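Side-chain contacts in phosphoheptose isomerase (Neisseria gonorrhoeae, PDB 5I01), which isomerises sedoheptulose 7-phosphate to D-glycero-D-manno-heptose 7-phosphate, probably the first step of heptose synthesis for lipooligosaccharide, as a zinc-binding homotetramer: residues 8-11 / 12-16; 85-88 / 89-92; 98-101 / 102-105. The protein carries 1 engineered substitution. All coordinates share one frame; numbering follows the deposited sequence.

Interaction 1: residues 8-11 / 12-16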
ATOM      1  N   GLU A   8      24.292  21.440  16.218  1.00 42.06           N
ATOM      2  CA  GLU A   8      23.472  21.826  17.386  1.00 43.07           C
ATOM      3  C   GLU A   8      21.985  21.478  17.214  1.00 40.25           C
ATOM      4  O   GLU A   8      21.321  21.065  18.169  1.00 38.27           O
ATOM      5  CB  GLU A   8      23.601  23.334  17.672  1.00 47.12           C
ATOM      6  CG  GLU A   8      24.957  23.789  18.204  1.00 49.58           C
ATOM      7  CD  GLU A   8      25.047  25.304  18.365  1.00 52.84           C
ATOM      8  OE1 GLU A   8      24.743  26.034  17.397  1.00 52.03           O
ATOM      9  OE2 GLU A   8      25.430  25.770  19.463  1.00 56.88           O
ATOM     10  N   ARG A   9      21.469  21.661  16.001  1.00 37.01           N
ATOM     11  CA  ARG A   9      20.083  21.309  15.678  1.00 34.27           C
ATOM     12  C   ARG A   9      19.834  19.810  15.837  1.00 33.05           C
ATOM     13  O   ARG A   9      18.871  19.432  16.483  1.00 34.00           O
ATOM     14  CB  ARG A   9      19.765  21.770  14.265  1.00 35.24           C
ATOM     15  CG  ARG A   9      18.356  21.518  13.775  1.00 36.70           C
ATOM     16  CD  ARG A   9      18.196  22.128  12.383  1.00 38.35           C
ATOM     17  NE  ARG A   9      18.043  23.581  12.424  1.00 38.66           N
ATOM     18  CZ  ARG A   9      16.948  24.225  12.837  1.00 39.78           C
ATOM     19  NH1 ARG A   9      15.863  23.570  13.256  1.00 38.28           N
ATOM     20  NH2 ARG A   9      16.939  25.550  12.840  1.00 41.51           N
ATOM     21  N   VAL A  10      20.710  18.966  15.290  1.00 31.37           N
ATOM     22  CA  VAL A  10      20.596  17.504  15.464  1.00 31.19           C
ATOM     23  C   VAL A  10      20.722  17.101  16.942  1.00 30.90           C
ATOM     24  O   VAL A  10      19.940  16.283  17.441  1.00 30.14           O
ATOM     25  CB  VAL A  10      21.651  16.727  14.623  1.00 31.99           C
ATOM     26  CG1 VAL A  10      21.685  15.233  14.967  1.00 31.60           C
ATOM     27  CG2 VAL A  10      21.391  16.895  13.133  1.00 32.25           C
ATOM     28  N   ALA A  11      21.718  17.660  17.627  1.00 30.92           N
ATOM     29  CA  ALA A  11      21.911  17.435  19.078  1.00 32.04           C
ATOM     30  C   ALA A  11      20.648  17.752  19.863  1.00 31.58           C
ATOM     31  O   ALA A  11      20.238  16.970  20.715  1.00 31.82           O
ATOM     32  CB  ALA A  11      23.077  18.272  19.612  1.00 31.51           C
ATOM     33  N   ALA A  12      20.035  18.895  19.539  1.00 32.94           N
ATOM     34  CA  ALA A  12      18.781  19.337  20.157  1.00 32.87           C
ATOM     35  C   ALA A  12      17.637  18.336  19.973  1.00 32.35           C
ATOM     36  O   ALA A  12      16.871  18.109  20.903  1.00 32.95           O
ATOM     37  CB  ALA A  12      18.383  20.705  19.631  1.00 32.76           C
ATOM     38  N   HIS A  13      17.544  17.734  18.787  1.00 33.35           N
ATOM     39  CA  HIS A  13      16.554  16.678  18.510  1.00 33.59           C
ATOM     40  C   HIS A  13      16.675  15.462  19.420  1.00 33.51           C
ATOM     41  O   HIS A  13      15.676  15.028  19.993  1.00 33.27           O
ATOM     42  CB  HIS A  13      16.636  16.216  17.065  1.00 34.49           C
ATOM     43  CG  HIS A  13      15.863  17.072  16.124  1.00 35.78           C
ATOM     44  ND1 HIS A  13      14.567  16.789  15.771  1.00 36.40           N
ATOM     45  CD2 HIS A  13      16.194  18.209  15.471  1.00 36.49           C
ATOM     46  CE1 HIS A  13      14.133  17.707  14.927  1.00 37.09           C
ATOM     47  NE2 HIS A  13      15.102  18.581  14.731  1.00 36.25           N
ATOM     48  N   PHE A  14      17.886  14.910  19.516  1.00 33.93           N
ATOM     49  CA  PHE A  14      18.204  13.836  20.477  1.00 33.01           C
ATOM     50  C   PHE A  14      17.845  14.206  21.925  1.00 31.38           C
ATOM     51  O   PHE A  14      17.153  13.443  22.616  1.00 31.07           O
ATOM     52  CB  PHE A  14      19.698  13.469  20.421  1.00 34.04           C
ATOM     53  CG  PHE A  14      20.053  12.501  19.329  1.00 36.73           C
ATOM     54  CD1 PHE A  14      19.877  11.130  19.512  1.00 37.66           C
ATOM     55  CD2 PHE A  14      20.589  12.946  18.125  1.00 38.57           C
ATOM     56  CE1 PHE A  14      20.214  10.229  18.508  1.00 38.04           C
ATOM     57  CE2 PHE A  14      20.925  12.051  17.117  1.00 39.13           C
ATOM     58  CZ  PHE A  14      20.741  10.689  17.311  1.00 39.04           C
ATOM     59  N   ALA A  15      18.319  15.367  22.377  1.00 29.01           N
ATOM     60  CA  ALA A  15      18.072  15.810  23.758  1.00 29.41           C
ATOM     61  C   ALA A  15      16.582  15.971  24.014  1.00 29.27           C
ATOM     62  O   ALA A  15      16.067  15.474  25.022  1.00 29.28           O
ATOM     63  CB  ALA A  15      18.817  17.103  24.074  1.00 28.59           C
ATOM     64  N   GLU A  16      15.888  16.620  23.083  1.00 30.21           N
ATOM     65  CA  GLU A  16      14.440  16.763  23.179  1.00 31.85           C
ATOM     66  C   GLU A  16      13.734  15.403  23.212  1.00 30.30           C
ATOM     67  O   GLU A  16      12.811  15.212  24.010  1.00 28.71           O
ATOM     68  CB  GLU A  16      13.882  17.641  22.051  1.00 35.54           C
ATOM     69  CG  GLU A  16      12.477  18.171  22.340  1.00 39.92           C
ATOM     70  CD  GLU A  16      11.820  18.872  21.161  1.00 43.00           C
ATOM     71  OE1 GLU A  16      12.041  18.444  20.011  1.00 45.20           O
ATOM     72  OE2 GLU A  16      11.054  19.839  21.388  1.00 45.96           O
TER
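The Phe14 ring takes Val10 at its edge: CG1 of Val10 lies in the ring plane, 3.9 Å from Phe14 CE2. One turn apart on the same helix, the two side chains run side by side and point the same way. Val10 presents this methyl because CG1 stands anti to its backbone N (chi1 171°). At the His13 ring too the neighbour is at the edge, here the Arg9 backbone, with Arg9 O 3.1 Å from His13 CD2. Outside this helical turn, Leu182 of the second subunit packs on Phe14 and His185 of that subunit on His13.

Beneath the side chains runs the i to i+4 ladder of an alpha helix. Phe14 N reaches Val10 O at 3.2 Å, almost straight at 169°, and Ala15 N donates to Ala11 O at 3.0 Å. The small methyls of Ala11, Ala12 and Ala15 suit the less buried side, whereas Val10 and Phe14 give the buried side its apolar surface. Arg9 and His13, also four residues apart, converge on one carboxylate: Arg9 NH1 forms a salt bridge, and His13 NE2 a hydrogen bond, with Asp189 of the second subunit. Helix 6-27 thus packs against helix 173-193 of that subunit, while Glu16 pairs with Arg175 at the start of helix 173-193 in its own chain.

Interaction 2: residues 85-88 / 89-92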
ATOM      1  N   THR A  85      -5.095   1.234   6.918  1.00 31.30           N
ATOM      2  CA  THR A  85      -4.440   2.310   6.180  1.00 32.14           C
ATOM      3  C   THR A  85      -3.659   1.801   4.967  1.00 32.59           C
ATOM      4  O   THR A  85      -2.856   2.535   4.441  1.00 33.71           O
ATOM      5  CB  THR A  85      -3.460   3.063   7.121  1.00 31.66           C
ATOM      6  OG1 THR A  85      -2.503   2.146   7.662  1.00 30.95           O
ATOM      7  CG2 THR A  85      -4.207   3.716   8.276  1.00 31.40           C
ATOM      8  N   THR A  86      -3.889   0.561   4.533  1.00 33.50           N
ATOM      9  CA  THR A  86      -3.082  -0.077   3.483  1.00 33.64           C
ATOM     10  C   THR A  86      -3.794  -0.244   2.128  1.00 34.89           C
ATOM     11  O   THR A  86      -3.148  -0.126   1.073  1.00 35.85           O
ATOM     12  CB  THR A  86      -2.602  -1.479   3.917  1.00 33.52           C
ATOM     13  OG1 THR A  86      -3.727  -2.301   4.228  1.00 32.30           O
ATOM     14  CG2 THR A  86      -1.683  -1.411   5.119  1.00 33.29           C
ATOM     15  N   ASP A  87      -5.092  -0.559   2.142  1.00 36.31           N
ATOM     16  CA  ASP A  87      -5.848  -0.767   0.889  1.00 38.50           C
ATOM     17  C   ASP A  87      -6.128   0.572   0.188  1.00 34.87           C
ATOM     18  O   ASP A  87      -7.051   1.313   0.557  1.00 33.60           O
ATOM     19  CB  ASP A  87      -7.165  -1.547   1.123  1.00 41.11           C
ATOM     20  CG  ASP A  87      -7.788  -2.073  -0.185  1.00 43.10           C
ATOM     21  OD1 ASP A  87      -7.304  -1.711  -1.278  1.00 44.84           O
ATOM     22  OD2 ASP A  87      -8.773  -2.849  -0.123  1.00 44.56           O
ATOM     23  N   THR A  88      -5.330   0.855  -0.838  1.00 31.73           N
ATOM     24  CA  THR A  88      -5.401   2.138  -1.526  1.00 30.10           C
ATOM     25  C   THR A  88      -6.640   2.248  -2.399  1.00 27.82           C
ATOM     26  O   THR A  88      -7.128   3.338  -2.614  1.00 27.82           O
ATOM     27  CB  THR A  88      -4.156   2.415  -2.375  1.00 29.75           C
ATOM     28  OG1 THR A  88      -4.017   1.408  -3.378  1.00 30.73           O
ATOM     29  CG2 THR A  88      -2.908   2.440  -1.515  1.00 30.75           C
ATOM     30  N   SER A  89      -7.157   1.134  -2.898  1.00 27.25           N
ATOM     31  CA  SER A  89      -8.441   1.165  -3.605  1.00 27.38           C
ATOM     32  C   SER A  89      -9.591   1.565  -2.677  1.00 26.86           C
ATOM     33  O   SER A  89     -10.478   2.306  -3.097  1.00 26.68           O
ATOM     34  CB  SER A  89      -8.722  -0.157  -4.312  1.00 27.44           C
ATOM     35  OG  SER A  89      -7.800  -0.350  -5.380  1.00 27.61           O
ATOM     36  N   ALA A  90      -9.544   1.119  -1.422  1.00 26.76           N
ATOM     37  CA  ALA A  90     -10.541   1.482  -0.408  1.00 27.28           C
ATOM     38  C   ALA A  90     -10.388   2.914   0.063  1.00 27.91           C
ATOM     39  O   ALA A  90     -11.369   3.629   0.181  1.00 28.53           O
ATOM     40  CB  ALA A  90     -10.457   0.550   0.788  1.00 28.04           C
ATOM     41  N   LEU A  91      -9.161   3.329   0.349  1.00 29.69           N
ATOM     42  CA  LEU A  91      -8.904   4.714   0.745  1.00 30.73           C
ATOM     43  C   LEU A  91      -9.363   5.712  -0.346  1.00 30.19           C
ATOM     44  O   LEU A  91     -10.098   6.659  -0.056  1.00 28.99           O
ATOM     45  CB  LEU A  91      -7.420   4.921   1.083  1.00 31.54           C
ATOM     46  CG  LEU A  91      -6.875   4.237   2.346  1.00 32.61           C
ATOM     47  CD1 LEU A  91      -5.362   4.328   2.377  1.00 33.81           C
ATOM     48  CD2 LEU A  91      -7.422   4.834   3.624  1.00 32.36           C
ATOM     49  N   THR A  92      -8.947   5.484  -1.592  1.00 29.13           N
ATOM     50  CA  THR A  92      -9.292   6.395  -2.692  1.00 29.22           C
ATOM     51  C   THR A  92     -10.759   6.318  -3.113  1.00 28.75           C
ATOM     52  O   THR A  92     -11.334   7.321  -3.517  1.00 29.56           O
ATOM     53  CB  THR A  92      -8.368   6.241  -3.928  1.00 28.78           C
ATOM     54  OG1 THR A  92      -8.437   4.906  -4.459  1.00 27.54           O
ATOM     55  CG2 THR A  92      -6.913   6.596  -3.563  1.00 29.28           C
TER
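Asp87 folds back over Ala90, its CB 3.9 Å from the CB of Ala90. From there CG, held anti to the backbone N (chi1 -166°), passes 3.8 Å from Ala90 N. At the tip the two oxygens part: OD2 lies beside the Ala90 methyl, while OD1 accepts a weak, bent hydrogen bond from Ser89 N at 3.3 Å. This makes Asp87 the N-cap of helix 88-97. An aspartate suits the place because its short side chain lets the carboxylate reach an amide of the first turn, and its charge would be favoured by the helix dipole. The main chain adds a firmer link, Leu91 N to Asp87 O at 2.9 Å.

One residue on, Thr88 O is gripped twice by Thr92, a turn further along, by its backbone N at 3.0 Å and by its hydroxyl OG1 at 2.8 Å. The hydroxyl reaches back because chi1 (60°) sets OG1 between the backbone N and the carbonyl carbon. That OG1 also bonds to Gly55 N of the third subunit, and Ser89 OG to Gly55 O there. Coming from strand 81-83, the loop passes helix 56-69, whose Ala61 touches Thr85, and enters helix 88-97 where Gln62 of the fourth subunit binds Thr88 OG1.

Interaction 3: residues 98-101 / 102-105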
ATOM      1  N   TYR A  98     -17.459   9.136  -0.849  1.00 45.30           N
ATOM      2  CA  TYR A  98     -18.114   9.631   0.358  1.00 45.26           C
ATOM      3  C   TYR A  98     -17.430  10.875   0.940  1.00 42.60           C
ATOM      4  O   TYR A  98     -18.098  11.867   1.244  1.00 42.33           O
ATOM      5  CB  TYR A  98     -18.243   8.504   1.386  1.00 47.74           C
ATOM      6  CG  TYR A  98     -19.074   7.359   0.860  1.00 52.15           C
ATOM      7  CD1 TYR A  98     -20.463   7.456   0.801  1.00 56.07           C
ATOM      8  CD2 TYR A  98     -18.475   6.187   0.378  1.00 55.85           C
ATOM      9  CE1 TYR A  98     -21.237   6.415   0.297  1.00 59.75           C
ATOM     10  CE2 TYR A  98     -19.242   5.139  -0.130  1.00 57.31           C
ATOM     11  CZ  TYR A  98     -20.622   5.257  -0.167  1.00 59.28           C
ATOM     12  OH  TYR A  98     -21.399   4.230  -0.655  1.00 63.08           O
ATOM     13  N   GLY A  99     -16.108  10.829   1.076  1.00 38.92           N
ATOM     14  CA  GLY A  99     -15.342  11.908   1.699  1.00 36.15           C
ATOM     15  C   GLY A  99     -14.285  11.340   2.606  1.00 34.64           C
ATOM     16  O   GLY A  99     -14.439  10.240   3.144  1.00 35.27           O
ATOM     17  N   PHE A 100     -13.210  12.092   2.790  1.00 34.47           N
ATOM     18  CA  PHE A 100     -12.031  11.584   3.496  1.00 35.37           C
ATOM     19  C   PHE A 100     -12.276  11.192   4.961  1.00 36.36           C
ATOM     20  O   PHE A 100     -11.592  10.317   5.484  1.00 37.04           O
ATOM     21  CB  PHE A 100     -10.864  12.573   3.401  1.00 35.33           C
ATOM     22  CG  PHE A 100      -9.557  12.004   3.892  1.00 35.67           C
ATOM     23  CD1 PHE A 100      -8.928  10.969   3.199  1.00 35.98           C
ATOM     24  CD2 PHE A 100      -8.971  12.473   5.059  1.00 35.53           C
ATOM     25  CE1 PHE A 100      -7.734  10.425   3.656  1.00 35.56           C
ATOM     26  CE2 PHE A 100      -7.775  11.938   5.516  1.00 36.29           C
ATOM     27  CZ  PHE A 100      -7.157  10.916   4.811  1.00 35.58           C
ATOM     28  N   ASP A 101     -13.266  11.803   5.605  1.00 36.52           N
ATOM     29  CA  ASP A 101     -13.539  11.554   7.023  1.00 38.03           C
ATOM     30  C   ASP A 101     -14.176  10.178   7.324  1.00 36.08           C
ATOM     31  O   ASP A 101     -14.288   9.798   8.491  1.00 33.49           O
ATOM     32  CB  ASP A 101     -14.406  12.689   7.596  1.00 41.40           C
ATOM     33  CG  ASP A 101     -13.759  14.089   7.433  1.00 45.95           C
ATOM     34  OD1 ASP A 101     -12.586  14.204   6.969  1.00 45.76           O
ATOM     35  OD2 ASP A 101     -14.447  15.084   7.773  1.00 51.85           O
ATOM     36  N   HIS A 102     -14.589   9.450   6.282  1.00 34.60           N
ATOM     37  CA  HIS A 102     -15.168   8.122   6.424  1.00 35.64           C
ATOM     38  C   HIS A 102     -14.232   6.988   5.961  1.00 34.69           C
ATOM     39  O   HIS A 102     -14.655   5.834   5.899  1.00 33.99           O
ATOM     40  CB  HIS A 102     -16.485   8.051   5.636  1.00 38.75           C
ATOM     41  CG  HIS A 102     -17.418   9.193   5.913  1.00 42.93           C
ATOM     42  ND1 HIS A 102     -18.213   9.252   7.038  1.00 44.34           N
ATOM     43  CD2 HIS A 102     -17.671  10.327   5.215  1.00 44.39           C
ATOM     44  CE1 HIS A 102     -18.917  10.369   7.020  1.00 44.25           C
ATOM     45  NE2 HIS A 102     -18.607  11.039   5.925  1.00 44.30           N
ATOM     46  N   VAL A 103     -12.969   7.296   5.645  1.00 33.34           N
ATOM     47  CA  VAL A 103     -12.055   6.265   5.131  1.00 31.74           C
ATOM     48  C   VAL A 103     -11.736   5.145   6.113  1.00 29.86           C
ATOM     49  O   VAL A 103     -11.491   4.025   5.687  1.00 30.54           O
ATOM     50  CB  VAL A 103     -10.737   6.823   4.527  1.00 31.59           C
ATOM     51  CG1 VAL A 103     -11.034   7.679   3.297  1.00 31.75           C
ATOM     52  CG2 VAL A 103      -9.885   7.554   5.564  1.00 31.82           C
ATOM     53  N   PHE A 104     -11.736   5.443   7.409  1.00 28.64           N
ATOM     54  CA  PHE A 104     -11.509   4.422   8.453  1.00 28.13           C
ATOM     55  C   PHE A 104     -12.823   3.879   9.034  1.00 27.98           C
ATOM     56  O   PHE A 104     -12.970   2.666   9.230  1.00 27.62           O
ATOM     57  CB  PHE A 104     -10.626   4.979   9.581  1.00 27.34           C
ATOM     58  CG  PHE A 104      -9.282   5.506   9.115  1.00 26.89           C
ATOM     59  CD1 PHE A 104      -8.541   4.844   8.133  1.00 26.99           C
ATOM     60  CD2 PHE A 104      -8.741   6.652   9.683  1.00 26.48           C
ATOM     61  CE1 PHE A 104      -7.315   5.334   7.721  1.00 26.62           C
ATOM     62  CE2 PHE A 104      -7.510   7.143   9.276  1.00 25.92           C
ATOM     63  CZ  PHE A 104      -6.795   6.485   8.300  1.00 26.44           C
ATOM     64  N   SER A 105     -13.774   4.768   9.295  1.00 27.55           N
ATOM     65  CA  SER A 105     -15.082   4.366   9.820  1.00 29.03           C
ATOM     66  C   SER A 105     -15.850   3.361   8.940  1.00 29.81           C
ATOM     67  O   SER A 105     -16.598   2.557   9.467  1.00 30.73           O
ATOM     68  CB  SER A 105     -15.959   5.597  10.087  1.00 29.10           C
ATOM     69  OG  SER A 105     -16.520   6.087   8.883  1.00 31.04           O
TER
HETATM   70  O   HOH W   1     -13.160   7.611   8.980  1.00 26.08           O
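His102 N donates to Gly99 O at 3.2 Å, nearly straight at the hydrogen (167°), although it stands above the carbonyl plane and not on a lone pair. A weak bond follows one residue on, from Val103 N to Phe100 O at 3.3 Å. The His102 ring turns an edge to the Gly99 carbonyl, with CD2 3.8 Å from Gly99 O, and the CB of Tyr98 approaches the same CD2 obliquely.

Two i to i+3 bonds in succession, over Phe100, Asp101 and His102 in turn-like backbone angles, make overlapping type I turns that lead from helix 88-97 to helix 105-111. Gly99 is where the chain leaves helical angles, and its positive phi (138°) suits glycine, since a CB there would press on the carbonyl O of Tyr98. Where the second helix begins, a water accepts from Ser105 N at 2.9 Å and lies close to Asp101 O, at a distance too short to be relied on.

Apolar groups fill the inner side. Val103 CG1 touches Phe100 CD1 at 3.9 Å, and CG2 lies over one face of the Phe100 ring, toward its rim. The same CG2 sits over the centre of the Phe104 ring, so that a single branched residue serves two aromatic neighbours. With CG1 of Val103 anti to the carbonyl carbon (chi1 -64°), its CG2 falls between the backbone N and the carbonyl carbon and comes 3.2 Å from Phe100 O. Both phenylalanines pack on Asn54, a probable substrate-binding residue, and on Asn129 of helix 128-139. On the outer side, Tyr98 makes a cation-pi contact with Lys106, while His102 leans on Glu132.

Overall arrangement
The three contacts follow one another along the chain, and none nests in or crosses another. Interaction 1 comes first, within helix 6-27, which reaches away from the body of the chain to a second subunit; its nearest atoms are about 24 Å from interaction 2. Interaction 2 ends the loop from strand 81-83, an outermost strand of the parallel sheet within this chain, by capping helix 88-97. Interaction 3 then closes the turn from that helix to helix 105-111. These last two touch: Thr85 CG2 comes within 3.5 Å of Phe104 CE1, and Val103 packs on Leu91, so the loops before and after helix 88-97 meet beside its first turns.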